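Local atomic coordinates of glutathione S-transferase (Cupriavidus metallidurans, PDB entry 4MK3), a protein that probably catalyses the conjugation of glutathione to electrophilic substrates, and binds glutathione sulfinic acid in the glutathione pocket of its thioredoxin-like domain. Residues A89-A92 against D93-S96; A156-A159 against M160-L164; K214-S217 against F218-E222. All coordinates share one frame; numbering follows the deposited sequence.

Contact 1 of 3, residues A89-A92 against D93-S96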
ATOM      1  N   ALA A  89       1.085 -11.545   0.526  1.00 15.79           N
ATOM      2  CA  ALA A  89       0.189 -12.199   1.487  1.00 16.35           C
ATOM      3  C   ALA A  89      -1.035 -12.812   0.814  1.00 16.50           C
ATOM      4  O   ALA A  89      -1.404 -13.953   1.094  1.00 19.09           O
ATOM      5  CB  ALA A  89      -0.225 -11.220   2.582  1.00 16.38           C
ATOM      6  N   GLU A  90      -1.675 -12.048  -0.070  1.00 16.85           N
ATOM      7  CA  GLU A  90      -2.850 -12.522  -0.803  1.00 18.64           C
ATOM      8  C   GLU A  90      -2.545 -13.751  -1.650  1.00 20.64           C
ATOM      9  O   GLU A  90      -3.312 -14.708  -1.698  1.00 21.99           O
ATOM     10  CB  GLU A  90      -3.403 -11.376  -1.662  1.00 19.02           C
ATOM     11  CG  GLU A  90      -4.505 -11.744  -2.641  1.00 25.13           C
ATOM     12  CD  GLU A  90      -4.879 -10.592  -3.556  1.00 34.84           C
ATOM     13  OE1 GLU A  90      -3.989  -9.763  -3.896  1.00 33.51           O
ATOM     14  OE2 GLU A  90      -6.062 -10.522  -3.945  1.00 52.67           O
ATOM     15  N   TYR A  91      -1.413 -13.718  -2.334  1.00 19.70           N
ATOM     16  CA  TYR A  91      -1.027 -14.840  -3.156  1.00 22.64           C
ATOM     17  C   TYR A  91      -0.684 -16.067  -2.302  1.00 21.11           C
ATOM     18  O   TYR A  91      -1.120 -17.177  -2.607  1.00 22.66           O
ATOM     19  CB  TYR A  91       0.145 -14.445  -4.029  1.00 22.95           C
ATOM     20  CG  TYR A  91       0.593 -15.562  -4.937  1.00 29.91           C
ATOM     21  CD1 TYR A  91      -0.280 -16.130  -5.854  1.00 26.87           C
ATOM     22  CD2 TYR A  91       1.873 -16.058  -4.858  1.00 25.78           C
ATOM     23  CE1 TYR A  91       0.121 -17.153  -6.681  1.00 33.04           C
ATOM     24  CE2 TYR A  91       2.288 -17.085  -5.683  1.00 24.86           C
ATOM     25  CZ  TYR A  91       1.403 -17.621  -6.583  1.00 27.49           C
ATOM     26  OH  TYR A  91       1.808 -18.647  -7.407  1.00 33.87           O
ATOM     27  N   ALA A  92       0.079 -15.870  -1.229  1.00 18.50           N
ATOM     28  CA  ALA A  92       0.447 -16.987  -0.363  1.00 21.08           C
ATOM     29  C   ALA A  92      -0.786 -17.700   0.206  1.00 19.60           C
ATOM     30  O   ALA A  92      -0.805 -18.914   0.352  1.00 20.54           O
ATOM     31  CB  ALA A  92       1.344 -16.517   0.759  1.00 21.98           C
ATOM     32  N   ASP A  93      -1.820 -16.933   0.546  1.00 19.26           N
ATOM     33  CA  ASP A  93      -3.036 -17.538   1.065  1.00 20.02           C
ATOM     34  C   ASP A  93      -3.678 -18.539   0.100  1.00 20.48           C
ATOM     35  O   ASP A  93      -4.381 -19.450   0.524  1.00 22.24           O
ATOM     36  CB  ASP A  93      -4.059 -16.458   1.459  1.00 18.60           C
ATOM     37  CG  ASP A  93      -5.119 -16.985   2.398  1.00 21.40           C
ATOM     38  OD1 ASP A  93      -4.789 -17.778   3.312  1.00 20.52           O
ATOM     39  OD2 ASP A  93      -6.306 -16.630   2.222  1.00 24.47           O
ATOM     40  N   THR A  94      -3.438 -18.376  -1.202  1.00 21.73           N
ATOM     41  CA  THR A  94      -4.018 -19.293  -2.187  1.00 24.30           C
ATOM     42  C   THR A  94      -3.173 -20.541  -2.400  1.00 24.45           C
ATOM     43  O   THR A  94      -3.606 -21.487  -3.065  1.00 28.07           O
ATOM     44  CB  THR A  94      -4.190 -18.672  -3.580  1.00 29.04           C
ATOM     45  OG1 THR A  94      -2.914 -18.546  -4.229  1.00 30.50           O
ATOM     46  CG2 THR A  94      -4.883 -17.333  -3.504  1.00 27.09           C
ATOM     47  N   LEU A  95      -1.963 -20.561  -1.853  1.00 27.53           N
ATOM     48  CA  LEU A  95      -1.025 -21.631  -2.201  1.00 27.59           C
ATOM     49  C   LEU A  95      -1.227 -22.938  -1.423  1.00 30.23           C
ATOM     50  O   LEU A  95      -0.683 -23.979  -1.788  1.00 34.29           O
ATOM     51  CB  LEU A  95       0.414 -21.149  -2.012  1.00 33.28           C
ATOM     52  CG  LEU A  95       0.902 -20.082  -2.993  1.00 32.67           C
ATOM     53  CD1 LEU A  95       2.335 -19.718  -2.663  1.00 34.80           C
ATOM     54  CD2 LEU A  95       0.797 -20.550  -4.442  1.00 36.35           C
ATOM     55  N   SER A  96      -2.006 -22.867  -0.349  1.00 27.38           N
ATOM     56  CA  SER A  96      -2.311 -24.041   0.449  1.00 30.56           C
ATOM     57  C   SER A  96      -3.710 -23.906   1.044  1.00 29.54           C
ATOM     58  O   SER A  96      -4.157 -22.793   1.318  1.00 27.71           O
ATOM     59  CB  SER A  96      -1.308 -24.174   1.589  1.00 37.14           C
ATOM     60  OG  SER A  96      -1.539 -25.375   2.300  1.00 45.00           O
TER
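Tyr91 and Leu95 meet one turn apart at the C-terminal end of helix 85-94, in the thioredoxin-like domain of the glutathione transferase fold. With CG anti to the backbone N (chi1 -179°), the tyrosine leans along the helix toward its end, and Leu95 comes over one face of the ring, its CG offset toward the rim. Leu95 CD2 lies 3.7 Å from Tyr91 CZ, near the phenolic end, while Leu95 CD1 comes within 4.0 Å of Tyr91 CE2, so both methyls of the leucine follow the ring. With an alanine here in place of Tyr91 the ring is gone, and the methyls of Leu95 would probably lose the surface they lie on, as would Leu110 of the second subunit, which packs on the tyrosine. Thr94 crosses Tyr91 at about a right angle. Thr94 OG1 sits between the backbone N and the carbonyl carbon (chi1 74°), a rotation that folds the hydroxyl back to donate to Tyr91 O at 2.8 Å, in the carbonyl plane and on a lone pair. Tyr91 O also takes Thr94 N at 3.0 Å, from above the carbonyl plane, so one acceptor is gripped from two directions. Before this, Asp93 N still bonds to Ala89 O four residues back (3.1 Å); after it, Leu95 N reaches Ala92 O, three residues back, at 3.0 Å. The spacing thus tightens as the helix closes. Asp93 turns its carboxylate away, to a salt bridge with Lys44 and the backbone N atoms of Leu101 and Ile102. Thr94 OG1 is also hydrogen-bonded to Ser106 OG of the second subunit. The outcome is a last turn in which the threonine hydroxyl adds to the backbone bonds on Tyr91 O, with the same hydroxyl and the neighbouring ring both engaged at the dimer interface.

Contact 2 of 3, residues A156-A159 against M160-L164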
ATOM      1  N   ALA A 156      -4.466   5.786  14.365  1.00 15.43           N
ATOM      2  CA  ALA A 156      -4.623   4.411  13.894  1.00 14.19           C
ATOM      3  C   ALA A 156      -4.805   3.466  15.075  1.00 16.50           C
ATOM      4  O   ALA A 156      -5.598   2.527  14.996  1.00 16.01           O
ATOM      5  CB  ALA A 156      -3.433   3.998  13.059  1.00 16.41           C
ATOM      6  N   LEU A 157      -4.046   3.681  16.145  1.00 17.26           N
ATOM      7  CA  LEU A 157      -4.197   2.874  17.358  1.00 16.49           C
ATOM      8  C   LEU A 157      -5.595   2.989  17.923  1.00 18.50           C
ATOM      9  O   LEU A 157      -6.187   1.986  18.295  1.00 17.55           O
ATOM     10  CB  LEU A 157      -3.162   3.231  18.413  1.00 16.40           C
ATOM     11  CG  LEU A 157      -1.730   2.838  18.067  1.00 16.94           C
ATOM     12  CD1 LEU A 157      -0.779   3.625  18.937  1.00 20.39           C
ATOM     13  CD2 LEU A 157      -1.558   1.331  18.242  1.00 17.47           C
ATOM     14  N   THR A 158      -6.118   4.203  18.011  1.00 17.57           N
ATOM     15  CA  THR A 158      -7.467   4.395  18.524  1.00 16.93           C
ATOM     16  C   THR A 158      -8.464   3.661  17.630  1.00 17.60           C
ATOM     17  O   THR A 158      -9.392   3.024  18.125  1.00 17.94           O
ATOM     18  CB  THR A 158      -7.801   5.855  18.552  1.00 16.99           C
ATOM     19  OG1 THR A 158      -6.946   6.500  19.501  1.00 22.32           O
ATOM     20  CG2 THR A 158      -9.243   6.085  18.981  1.00 21.31           C
ATOM     21  N   ALA A 159      -8.288   3.750  16.323  1.00 16.66           N
ATOM     22  CA  ALA A 159      -9.194   3.058  15.408  1.00 16.93           C
ATOM     23  C   ALA A 159      -9.094   1.550  15.559  1.00 19.32           C
ATOM     24  O   ALA A 159     -10.099   0.841  15.475  1.00 17.72           O
ATOM     25  CB  ALA A 159      -8.926   3.468  13.956  1.00 17.08           C
ATOM     26  N   MET A 160      -7.889   1.035  15.762  1.00 15.37           N
ATOM     27  CA  MET A 160      -7.736  -0.406  15.946  1.00 14.18           C
ATOM     28  C   MET A 160      -8.484  -0.823  17.215  1.00 16.39           C
ATOM     29  O   MET A 160      -9.150  -1.861  17.227  1.00 16.25           O
ATOM     30  CB  MET A 160      -6.277  -0.801  16.085  1.00 16.38           C
ATOM     31  CG  MET A 160      -5.471  -0.697  14.804  1.00 15.73           C
ATOM     32  SD  MET A 160      -3.726  -1.002  15.158  1.00 16.51           S
ATOM     33  CE  MET A 160      -3.036  -1.020  13.513  1.00 15.32           C
ATOM     34  N   SER A 161      -8.344  -0.049  18.284  1.00 16.41           N
ATOM     35  CA  SER A 161      -9.009  -0.401  19.525  1.00 15.07           C
ATOM     36  C   SER A 161     -10.543  -0.302  19.349  1.00 18.85           C
ATOM     37  O   SER A 161     -11.285  -1.185  19.797  1.00 17.40           O
ATOM     38  CB  SER A 161      -8.517   0.499  20.663  1.00 16.64           C
ATOM     39  OG  SER A 161      -9.202   0.246  21.884  1.00 17.89           O
ATOM     40  N   THR A 162     -11.012   0.745  18.685  1.00 18.26           N
ATOM     41  CA  THR A 162     -12.452   0.920  18.438  1.00 18.66           C
ATOM     42  C   THR A 162     -12.997  -0.227  17.573  1.00 18.47           C
ATOM     43  O   THR A 162     -14.066  -0.788  17.857  1.00 21.67           O
ATOM     44  CB  THR A 162     -12.704   2.277  17.791  1.00 20.11           C
ATOM     45  OG1 THR A 162     -12.364   3.294  18.746  1.00 27.48           O
ATOM     46  CG2 THR A 162     -14.197   2.443  17.423  1.00 25.19           C
ATOM     47  N   GLY A 163     -12.230  -0.606  16.558  1.00 18.09           N
ATOM     48  CA  GLY A 163     -12.641  -1.651  15.624  1.00 18.11           C
ATOM     49  C   GLY A 163     -12.662  -3.033  16.233  1.00 18.25           C
ATOM     50  O   GLY A 163     -13.563  -3.827  15.951  1.00 19.49           O
ATOM     51  N   LEU A 164     -11.662  -3.358  17.040  1.00 16.20           N
ATOM     52  CA  LEU A 164     -11.598  -4.661  17.694  1.00 14.98           C
ATOM     53  C   LEU A 164     -12.715  -4.758  18.724  1.00 16.95           C
ATOM     54  O   LEU A 164     -13.316  -5.819  18.900  1.00 17.42           O
ATOM     55  CB  LEU A 164     -10.238  -4.877  18.345  1.00 15.31           C
ATOM     56  CG  LEU A 164     -10.061  -6.131  19.175  1.00 16.02           C
ATOM     57  CD1 LEU A 164     -10.218  -7.400  18.299  1.00 17.69           C
ATOM     58  CD2 LEU A 164      -8.710  -6.158  19.870  1.00 16.27           C
TER
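Met160 lays its CG beside Ala156 O along the last turns of helix 143-164, in the all-helical C-terminal domain of the glutathione transferase fold. The backbone makes regular i to i+4 alpha-helical hydrogen bonds: Met160 N bonds to Ala156 O at 2.8 Å, Ser161 N to Leu157 O at 3.0 Å, and Gly163 N to Ala159 O at 2.8 Å.

In van der Waals packing, Met160 CG, held beside its own backbone N (chi1 -71°), lies 3.2 Å from Ala156 O before the chain runs on extended. The apolar touch is loose: Met160 SD lies 4.4 Å from Leu157 CD2. Both side chains are buried, against Leu122 of helix 106-134 and against helix 177-192. Ala156, which also touches Leu118 of helix 106-134, and Ala159 pack on Leu68 and Pro67 of the second subunit, respectively.

The polar side chains have partners of their own. Ser161 OG is hydrogen-bonded to Asn204, at the start of helix 203-212, and Thr158 OG1 turns back to Asp154 O within its own helix. Thr158 and Thr162 lie side by side, pointing the same way. Thr158 O accepts twice from Thr162: from its N at 2.9 Å and from its OG1 at 3.0 Å, the hydroxyl standing 39° out of the carbonyl plane.

Contact 3 of 3, residues K214-S217 against F218-E222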
ATOM      1  N   LYS A 214       1.645 -15.600  21.345  1.00 17.43           N
ATOM      2  CA  LYS A 214       1.807 -17.000  21.704  1.00 19.30           C
ATOM      3  C   LYS A 214       1.689 -17.944  20.512  1.00 16.10           C
ATOM      4  O   LYS A 214       1.964 -19.142  20.642  1.00 19.13           O
ATOM      5  CB  LYS A 214       0.778 -17.384  22.755  1.00 22.20           C
ATOM      6  CG  LYS A 214       1.041 -16.776  24.098  1.00 27.01           C
ATOM      7  CD  LYS A 214      -0.115 -17.085  25.041  1.00 28.77           C
ATOM      8  CE  LYS A 214       0.088 -16.467  26.404  1.00 40.96           C
ATOM      9  NZ  LYS A 214      -1.052 -16.808  27.293  1.00 48.60           N
ATOM     10  N   ARG A 215       1.284 -17.423  19.352  1.00 15.16           N
ATOM     11  CA  ARG A 215       1.210 -18.260  18.160  1.00 15.98           C
ATOM     12  C   ARG A 215       2.620 -18.572  17.682  1.00 14.62           C
ATOM     13  O   ARG A 215       3.503 -17.726  17.731  1.00 14.58           O
ATOM     14  CB  ARG A 215       0.426 -17.568  17.047  1.00 15.69           C
ATOM     15  CG  ARG A 215      -1.063 -17.374  17.394  1.00 16.12           C
ATOM     16  CD  ARG A 215      -1.830 -16.826  16.220  1.00 16.25           C
ATOM     17  NE  ARG A 215      -2.038 -17.812  15.172  1.00 17.22           N
ATOM     18  CZ  ARG A 215      -3.086 -18.623  15.082  1.00 20.83           C
ATOM     19  NH1 ARG A 215      -4.051 -18.581  16.013  1.00 24.00           N
ATOM     20  NH2 ARG A 215      -3.186 -19.473  14.068  1.00 24.21           N
ATOM     21  N   GLN A 216       2.798 -19.796  17.211  1.00 15.32           N
ATOM     22  CA  GLN A 216       4.105 -20.261  16.751  1.00 14.77           C
ATOM     23  C   GLN A 216       4.689 -19.320  15.683  1.00 15.22           C
ATOM     24  O   GLN A 216       5.898 -19.040  15.675  1.00 15.50           O
ATOM     25  CB  GLN A 216       3.999 -21.673  16.185  1.00 16.90           C
ATOM     26  CG  GLN A 216       5.371 -22.316  16.010  1.00 16.75           C
ATOM     27  CD  GLN A 216       6.050 -22.530  17.335  1.00 17.07           C
ATOM     28  OE1 GLN A 216       5.479 -23.145  18.246  1.00 21.98           O
ATOM     29  NE2 GLN A 216       7.261 -22.009  17.481  1.00 17.73           N
ATOM     30  N   SER A 217       3.851 -18.854  14.774  1.00 14.80           N
ATOM     31  CA  SER A 217       4.303 -17.984  13.704  1.00 13.63           C
ATOM     32  C   SER A 217       4.913 -16.681  14.218  1.00 15.09           C
ATOM     33  O   SER A 217       5.853 -16.151  13.629  1.00 16.78           O
ATOM     34  CB  SER A 217       3.136 -17.698  12.777  1.00 14.14           C
ATOM     35  OG  SER A 217       2.106 -17.054  13.527  1.00 15.06           O
ATOM     36  N   PHE A 218       4.353 -16.132  15.287  1.00 13.35           N
ATOM     37  CA  PHE A 218       4.923 -14.952  15.918  1.00 14.11           C
ATOM     38  C   PHE A 218       6.187 -15.281  16.705  1.00 15.19           C
ATOM     39  O   PHE A 218       7.197 -14.575  16.604  1.00 15.02           O
ATOM     40  CB  PHE A 218       3.869 -14.235  16.784  1.00 15.55           C
ATOM     41  CG  PHE A 218       2.987 -13.301  15.981  1.00 12.35           C
ATOM     42  CD1 PHE A 218       1.967 -13.794  15.206  1.00 14.10           C
ATOM     43  CD2 PHE A 218       3.241 -11.946  15.968  1.00 16.89           C
ATOM     44  CE1 PHE A 218       1.176 -12.935  14.444  1.00 14.49           C
ATOM     45  CE2 PHE A 218       2.466 -11.078  15.201  1.00 17.24           C
ATOM     46  CZ  PHE A 218       1.442 -11.589  14.433  1.00 14.15           C
ATOM     47  N   ILE A 219       6.146 -16.357  17.496  1.00 15.50           N
ATOM     48  CA  ILE A 219       7.308 -16.790  18.273  1.00 15.13           C
ATOM     49  C   ILE A 219       8.553 -16.939  17.386  1.00 16.07           C
ATOM     50  O   ILE A 219       9.648 -16.574  17.771  1.00 18.35           O
ATOM     51  CB  ILE A 219       6.992 -18.141  18.948  1.00 16.17           C
ATOM     52  CG1 ILE A 219       5.970 -17.946  20.076  1.00 18.29           C
ATOM     53  CG2 ILE A 219       8.254 -18.803  19.474  1.00 21.00           C
ATOM     54  CD1 ILE A 219       5.378 -19.242  20.576  1.00 20.25           C
ATOM     55  N   ASP A 220       8.364 -17.500  16.196  1.00 14.75           N
ATOM     56  CA  ASP A 220       9.477 -17.792  15.318  1.00 15.67           C
ATOM     57  C   ASP A 220       9.978 -16.588  14.521  1.00 15.63           C
ATOM     58  O   ASP A 220      10.993 -16.691  13.865  1.00 18.61           O
ATOM     59  CB  ASP A 220       9.098 -18.911  14.329  1.00 14.87           C
ATOM     60  CG  ASP A 220       9.014 -20.281  14.983  1.00 17.35           C
ATOM     61  OD1 ASP A 220       9.683 -20.491  16.003  1.00 19.17           O
ATOM     62  OD2 ASP A 220       8.297 -21.145  14.427  1.00 18.67           O
ATOM     63  N   THR A 221       9.259 -15.475  14.550  1.00 16.00           N
ATOM     64  CA  THR A 221       9.578 -14.298  13.730  1.00 16.13           C
ATOM     65  C   THR A 221       9.820 -13.020  14.533  1.00 18.86           C
ATOM     66  O   THR A 221       9.713 -11.919  13.990  1.00 19.39           O
ATOM     67  CB  THR A 221       8.469 -14.007  12.696  1.00 15.17           C
ATOM     68  OG1 THR A 221       7.235 -13.764  13.374  1.00 15.30           O
ATOM     69  CG2 THR A 221       8.301 -15.176  11.721  1.00 16.65           C
ATOM     70  N   GLU A 222      10.127 -13.129  15.819  1.00 18.88           N
ATOM     71  CA  GLU A 222      10.369 -11.925  16.619  1.00 19.11           C
ATOM     72  C   GLU A 222      11.585 -11.149  16.095  1.00 20.30           C
ATOM     73  O   GLU A 222      12.596 -11.762  15.680  1.00 22.75           O
ATOM     74  CB  GLU A 222      10.581 -12.308  18.085  1.00 24.40           C
ATOM     75  CG  GLU A 222       9.322 -12.863  18.699  1.00 22.35           C
ATOM     76  CD  GLU A 222       9.498 -13.417  20.093  1.00 33.37           C
ATOM     77  OE1 GLU A 222       8.504 -13.959  20.622  1.00 28.75           O
ATOM     78  OE2 GLU A 222      10.606 -13.324  20.659  1.00 32.98           O
TER
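The Phe218 ring is met obliquely by Ser217 OG, 3.7 Å from Phe218 CD1, and by Arg215 CB; Val39 of helix 32-44 and Tyr175 pack on this residue from outside. The other flat pair, the Gln216 amide and the Asp220 carboxylate, is turned 41° plane to plane. A bend in the glutamine (chi2 65°) brings Gln216 NE2 over to the acid, where it makes two weak hydrogen bonds, 3.2 Å to Asp220 OD1 and 3.3 Å to Asp220 OD2. The backbone beneath forms a short helical turn that starts at Gln216, with Arg215 at its N-cap position. Ile219 N bonds to Arg215 O at 3.0 Å in an almost straight line (N-H...O 173°), and Asp220 N reaches Gln216 O, also at 3.0 Å. Ile219 CD1 extends back to within 3.4 Å of Lys214 O. At the far end Thr221 OG1 donates to Ser217 O at 2.8 Å, on a lone pair in the carbonyl plane. Arg215 forms a salt bridge with Glu43, which also takes a hydrogen bond from Ser217 OG, and Arg35 bonds to Thr221 OG1 and Phe218 O. The chemistry implies a turn pinned by charged residues of helix 32-44, while the exposed Gln216 and Asp220 are joined by weak hydrogen bonds.

Overall arrangement
The three contacts follow one another along the chain without overlap. Contact 1 ends helix 85-94 in the N-terminal domain, contact 2 lies in the last turns of helix 143-164, and contact 3 forms the short helix 216-219 near the C-terminus, both of these in the C-terminal region. Their centres lie about 26 Å (1 and 2), about 19 Å (1 and 3) and about 23 Å (2 and 3) apart, and none touches another. Helix 32-44 links contacts 1 and 3: Val40 and Leu41 meet contact 1, Val39 contact 3, so the C-terminal turn is anchored to the glutathione-binding domain. Contacts 1 and 2 also touch the second subunit, tying both domains into the dimer.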